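Local coordinates for 6-aminohexanoate-dimer hydrolase (Bacillus anthracis, PDB 4GB7), which probably hydrolyses the amide bond of the 6-aminohexanoate dimer, as a member of the beta-lactamase-like serine hydrolases, at residues I333-I347 and H356-F369. Numbering follows the deposited sequence. Where two conformers were deposited one is given.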
# COMPACT_ATOMS: atom_id res chain seq x y z
N ILE A 333 -5.45 15.16 5.03
CA ILE A 333 -5.45 13.76 4.67
C ILE A 333 -6.09 12.99 5.78
O ILE A 333 -7.08 12.28 5.59
CB ILE A 333 -4.05 13.17 4.35
CG1 ILE A 333 -3.47 13.84 3.11
CG2 ILE A 333 -4.13 11.65 4.09
CD1 ILE A 333 -1.99 13.64 2.87
N THR A 334 -5.55 13.15 6.97
CA THR A 334 -6.08 12.40 8.11
C THR A 334 -7.42 12.98 8.60
O THR A 334 -8.31 12.21 8.99
CB THR A 334 -5.05 12.37 9.25
OG1 THR A 334 -4.76 13.71 9.66
CG2 THR A 334 -3.78 11.74 8.77
N GLU A 335 -7.59 14.31 8.54
CA GLU A 335 -8.82 14.95 8.99
C GLU A 335 -10.00 14.38 8.19
O GLU A 335 -11.03 14.00 8.74
CB GLU A 335 -8.78 16.48 8.77
CG GLU A 335 -9.98 17.19 9.39
CD GLU A 335 -9.98 18.71 9.25
OE1 GLU A 335 -9.42 19.24 8.27
OE2 GLU A 335 -10.58 19.36 10.13
N ASP A 336 -9.84 14.36 6.88
CA ASP A 336 -10.93 13.93 6.00
C ASP A 336 -11.25 12.44 6.19
O ASP A 336 -12.42 12.05 6.19
CB ASP A 336 -10.60 14.20 4.53
CG ASP A 336 -10.63 15.68 4.20
OD1 ASP A 336 -10.96 16.50 5.08
OD2 ASP A 336 -10.28 16.03 3.03
N ILE A 337 -10.23 11.63 6.40
CA ILE A 337 -10.43 10.24 6.67
C ILE A 337 -11.20 10.03 7.95
O ILE A 337 -12.17 9.25 7.98
CB ILE A 337 -9.11 9.48 6.70
CG1 ILE A 337 -8.54 9.39 5.27
CG2 ILE A 337 -9.32 8.12 7.31
CD1 ILE A 337 -7.04 9.08 5.22
N LYS A 338 -10.79 10.72 9.01
CA LYS A 338 -11.42 10.56 10.32
C LYS A 338 -12.85 11.06 10.37
O LYS A 338 -13.62 10.60 11.16
CB LYS A 338 -10.52 11.14 11.41
CG LYS A 338 -9.21 10.33 11.53
CD LYS A 338 -8.31 10.76 12.68
CE LYS A 338 -7.74 12.15 12.46
NZ LYS A 338 -6.68 12.49 13.45
N ASN A 339 -13.21 11.95 9.46
CA ASN A 339 -14.60 12.42 9.34
C ASN A 339 -15.53 11.58 8.44
O ASN A 339 -16.71 11.92 8.29
CB ASN A 339 -14.58 13.89 8.84
CG ASN A 339 -14.12 14.86 9.90
OD1 ASN A 339 -14.26 14.62 11.10
ND2 ASN A 339 -13.58 15.97 9.46
N VAL A 340 -15.01 10.49 7.86
CA VAL A 340 -15.85 9.60 7.04
C VAL A 340 -16.74 8.76 7.96
O VAL A 340 -16.24 7.89 8.69
CB VAL A 340 -15.04 8.71 6.03
CG1 VAL A 340 -15.94 7.76 5.24
CG2 VAL A 340 -14.28 9.57 5.03
N GLN A 341 -18.05 9.00 7.91
CA GLN A 341 -18.99 8.24 8.76
C GLN A 341 -19.44 6.93 8.13
O GLN A 341 -19.31 6.76 6.92
CB GLN A 341 -20.21 9.09 9.09
CG GLN A 341 -19.82 10.37 9.80
CD GLN A 341 -20.91 10.89 10.69
OE1 GLN A 341 -21.79 11.60 10.24
NE2 GLN A 341 -20.84 10.53 11.97
N GLU A 342 -19.92 6.00 8.95
CA GLU A 342 -20.45 4.76 8.46
C GLU A 342 -21.58 5.12 7.50
O GLU A 342 -22.41 5.97 7.80
CB GLU A 342 -20.89 3.83 9.61
CG GLU A 342 -21.49 2.51 9.11
CD GLU A 342 -21.51 1.38 10.14
OE1 GLU A 342 -22.18 0.36 9.85
OE2 GLU A 342 -20.87 1.49 11.21
N GLY A 343 -21.54 4.53 6.31
CA GLY A 343 -22.51 4.78 5.24
C GLY A 343 -22.07 5.80 4.19
O GLY A 343 -22.74 5.98 3.13
N GLU A 344 -20.98 6.50 4.49
CA GLU A 344 -20.39 7.46 3.55
C GLU A 344 -19.21 6.78 2.89
O GLU A 344 -18.39 6.15 3.59
CB GLU A 344 -19.90 8.73 4.24
CG GLU A 344 -20.99 9.53 4.92
CD GLU A 344 -20.47 10.74 5.66
OE1 GLU A 344 -19.27 10.80 6.07
OE2 GLU A 344 -21.31 11.65 5.84
N LEU A 345 -19.13 6.91 1.57
CA LEU A 345 -18.04 6.32 0.78
C LEU A 345 -17.92 4.84 1.11
O LEU A 345 -16.80 4.32 1.27
CB LEU A 345 -16.71 7.08 1.02
CG LEU A 345 -16.70 8.54 0.55
CD1 LEU A 345 -15.47 9.28 1.05
CD2 LEU A 345 -16.86 8.64 -0.96
N ALA A 346 -19.05 4.15 1.16
CA ALA A 346 -19.08 2.73 1.53
C ALA A 346 -18.48 1.92 0.39
O ALA A 346 -18.56 2.32 -0.77
CB ALA A 346 -20.48 2.26 1.80
N ILE A 347 -17.91 0.77 0.73
CA ILE A 347 -17.30 -0.08 -0.28
C ILE A 347 -18.33 -0.95 -1.04
O ILE A 347 -17.99 -1.68 -1.97
CB ILE A 347 -16.13 -0.92 0.28
CG1 ILE A 347 -16.58 -1.89 1.38
CG2 ILE A 347 -15.04 0.02 0.71
CD1 ILE A 347 -15.55 -2.93 1.76
N HIS A 356 -11.61 6.16 1.30
CA HIS A 356 -11.46 7.57 0.94
C HIS A 356 -9.99 7.86 0.68
O HIS A 356 -9.14 7.56 1.52
CB HIS A 356 -12.00 8.46 2.06
CG HIS A 356 -12.20 9.91 1.67
ND1 HIS A 356 -12.40 10.31 0.38
CD2 HIS A 356 -12.28 11.05 2.44
CE1 HIS A 356 -12.55 11.64 0.35
NE2 HIS A 356 -12.50 12.10 1.61
N ASN A 357 -9.68 8.43 -0.49
CA ASN A 357 -8.35 8.92 -0.80
C ASN A 357 -7.22 7.91 -0.60
O ASN A 357 -6.14 8.21 -0.07
CB ASN A 357 -8.11 10.21 0.03
CG ASN A 357 -9.08 11.33 -0.37
OD1 ASN A 357 -9.53 11.38 -1.52
ND2 ASN A 357 -9.43 12.20 0.60
N GLN A 358 -7.49 6.70 -1.05
CA GLN A 358 -6.56 5.57 -1.07
C GLN A 358 -6.44 4.83 0.25
O GLN A 358 -5.64 3.90 0.36
CB GLN A 358 -5.19 5.90 -1.68
CG GLN A 358 -5.26 6.63 -3.05
CD GLN A 358 -5.72 5.71 -4.19
OE1 GLN A 358 -4.93 4.96 -4.75
NE2 GLN A 358 -7.01 5.82 -4.57
N TRP A 359 -7.26 5.22 1.24
CA TRP A 359 -7.29 4.56 2.58
C TRP A 359 -8.62 3.83 2.88
O TRP A 359 -9.72 4.30 2.55
CB TRP A 359 -7.08 5.59 3.69
CG TRP A 359 -5.72 6.19 3.69
CD1 TRP A 359 -5.28 7.33 3.02
CD2 TRP A 359 -4.60 5.75 4.48
NE1 TRP A 359 -3.99 7.57 3.29
CE2 TRP A 359 -3.52 6.65 4.18
CE3 TRP A 359 -4.37 4.68 5.36
CZ2 TRP A 359 -2.26 6.50 4.71
CZ3 TRP A 359 -3.11 4.55 5.91
CH2 TRP A 359 -2.06 5.45 5.59
N TRP A 360 -8.51 2.68 3.53
CA TRP A 360 -9.65 1.94 4.07
C TRP A 360 -9.99 2.45 5.45
O TRP A 360 -9.09 2.77 6.26
CB TRP A 360 -9.36 0.44 4.19
CG TRP A 360 -8.95 -0.23 2.90
CD1 TRP A 360 -7.69 -0.27 2.34
CD2 TRP A 360 -9.81 -0.95 1.94
NE1 TRP A 360 -7.70 -0.96 1.16
CE2 TRP A 360 -8.96 -1.40 0.87
CE3 TRP A 360 -11.18 -1.25 1.89
CZ2 TRP A 360 -9.44 -2.10 -0.21
CZ3 TRP A 360 -11.65 -2.01 0.83
CH2 TRP A 360 -10.82 -2.42 -0.20
N ILE A 361 -11.29 2.52 5.72
CA ILE A 361 -11.81 3.01 6.99
C ILE A 361 -12.77 1.96 7.50
O ILE A 361 -13.94 1.92 7.06
CB ILE A 361 -12.54 4.36 6.81
CG1 ILE A 361 -11.62 5.37 6.17
CG2 ILE A 361 -13.08 4.85 8.13
CD1 ILE A 361 -12.33 6.53 5.51
N PRO A 362 -12.28 1.07 8.38
CA PRO A 362 -13.11 -0.05 8.82
C PRO A 362 -14.28 0.31 9.74
O PRO A 362 -15.11 -0.54 10.00
CB PRO A 362 -12.10 -0.92 9.63
CG PRO A 362 -11.04 0.03 10.09
CD PRO A 362 -10.91 0.96 8.90
N HIS A 363 -14.26 1.51 10.30
CA HIS A 363 -15.18 1.91 11.40
C HIS A 363 -15.15 0.96 12.56
O HIS A 363 -16.18 0.46 13.01
CB HIS A 363 -16.60 2.09 10.85
CG HIS A 363 -16.69 3.19 9.82
ND1 HIS A 363 -16.90 2.95 8.50
CD2 HIS A 363 -16.50 4.55 9.95
CE1 HIS A 363 -16.88 4.13 7.84
NE2 HIS A 363 -16.64 5.10 8.72
N ASN A 364 -13.95 0.73 13.06
CA ASN A 364 -13.76 -0.07 14.23
C ASN A 364 -13.85 0.80 15.47
O ASN A 364 -14.02 2.04 15.39
CB ASN A 364 -12.51 -0.96 14.14
CG ASN A 364 -11.19 -0.23 14.41
OD1 ASN A 364 -11.16 0.97 14.70
ND2 ASN A 364 -10.07 -0.96 14.28
N GLU A 365 -13.75 0.18 16.64
CA GLU A 365 -13.97 0.92 17.87
C GLU A 365 -12.86 1.93 18.16
O GLU A 365 -13.01 2.74 19.08
CB GLU A 365 -14.17 0.01 19.07
CG GLU A 365 -12.95 -0.80 19.47
CD GLU A 365 -13.20 -1.55 20.76
OE1 GLU A 365 -13.32 -0.94 21.86
OE2 GLU A 365 -13.24 -2.75 20.67
N GLN A 366 -11.74 1.84 17.41
CA GLN A 366 -10.63 2.79 17.61
C GLN A 366 -10.65 3.93 16.65
O GLN A 366 -9.83 4.83 16.78
CB GLN A 366 -9.29 2.11 17.44
CG GLN A 366 -9.15 0.87 18.30
CD GLN A 366 -9.11 1.19 19.77
OE1 GLN A 366 -10.07 0.97 20.48
NE2 GLN A 366 -8.00 1.75 20.22
N GLY A 367 -11.52 3.87 15.66
CA GLY A 367 -11.50 4.91 14.64
C GLY A 367 -10.25 4.72 13.74
O GLY A 367 -9.74 5.70 13.17
N ALA A 368 -9.78 3.46 13.61
CA ALA A 368 -8.52 3.20 12.85
C ALA A 368 -8.73 3.38 11.38
O ALA A 368 -9.85 3.29 10.87
CB ALA A 368 -7.92 1.84 13.19
N PHE A 369 -7.65 3.64 10.67
CA PHE A 369 -7.67 3.64 9.25
C PHE A 369 -6.41 2.89 8.78
O PHE A 369 -5.45 2.77 9.51
CB PHE A 369 -7.86 5.07 8.65
CG PHE A 369 -6.80 6.07 9.05
CD1 PHE A 369 -6.88 6.73 10.27
CD2 PHE A 369 -5.74 6.35 8.22
CE1 PHE A 369 -5.93 7.66 10.65
CE2 PHE A 369 -4.77 7.28 8.59
CZ PHE A 369 -4.84 7.93 9.81
O HOH W 1 -7.91 12.55 2.87
O HOH W 2 -11.26 14.73 0.76
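Ile337 is the pivot between helix 333-338 and strand 359-361, and its two branches serve different aromatic side chains. With CG1 anti to the carbonyl carbon (chi1 -71°) and the chain extended beyond it, CD1 comes over one face of the Trp359 indole, 3.3 Å from Trp359 CD1. CG2, anti to the backbone N, lies 3.6 Å from Phe369 CB, near the root of a phenyl ring whose edge in turn meets Trp359; the same methyl also packs on Ile361 CG1. One turn back, Thr334 CG2 approaches Phe369 at CZ. Beyond the helix, Val340 straddles the end of Ile361, its CB 3.5 Å from Ile361 CD1, while its CG2 leans obliquely on the His356 imidazole.

Both histidines illustrate how a ring is fixed by faces and edge together. Leu345 CD1 makes a CH-pi contact with one face of His356, 3.5 Å from the ring centroid, and the side-chain nitrogen ND2 of Asn357 lies over the opposite face; Asp336 O sits at the edge, and Asp187 takes up ND1. Two waters link that Asn357 ND2 to Ile333 O and Asp336 OD2, bridging helix and hairpin. His363 is gripped through its edge: NE2 donates to Val340 O over 2.8 Å, a nearly straight bond (161°) lying in the imidazole plane but meeting the Val340 carbonyl from above its plane. Ser352 O engages ND1, and Glu342 CB stands almost directly over the ring, 4.2 Å from its centroid, across from Ile361 CG2. The ring is thus sandwiched between the turn 341-344 and Ile361 at the end of the strand.

The contact joins helix 332-338 to the hairpin of strands 354-356 and 359-361. Ile333 and Trp359 continue the packing onto helix 143-155, Trp359 and Phe369 onto strand 377-382 of the five-stranded antiparallel sheet, and Trp360 reaches the putative SxxK site.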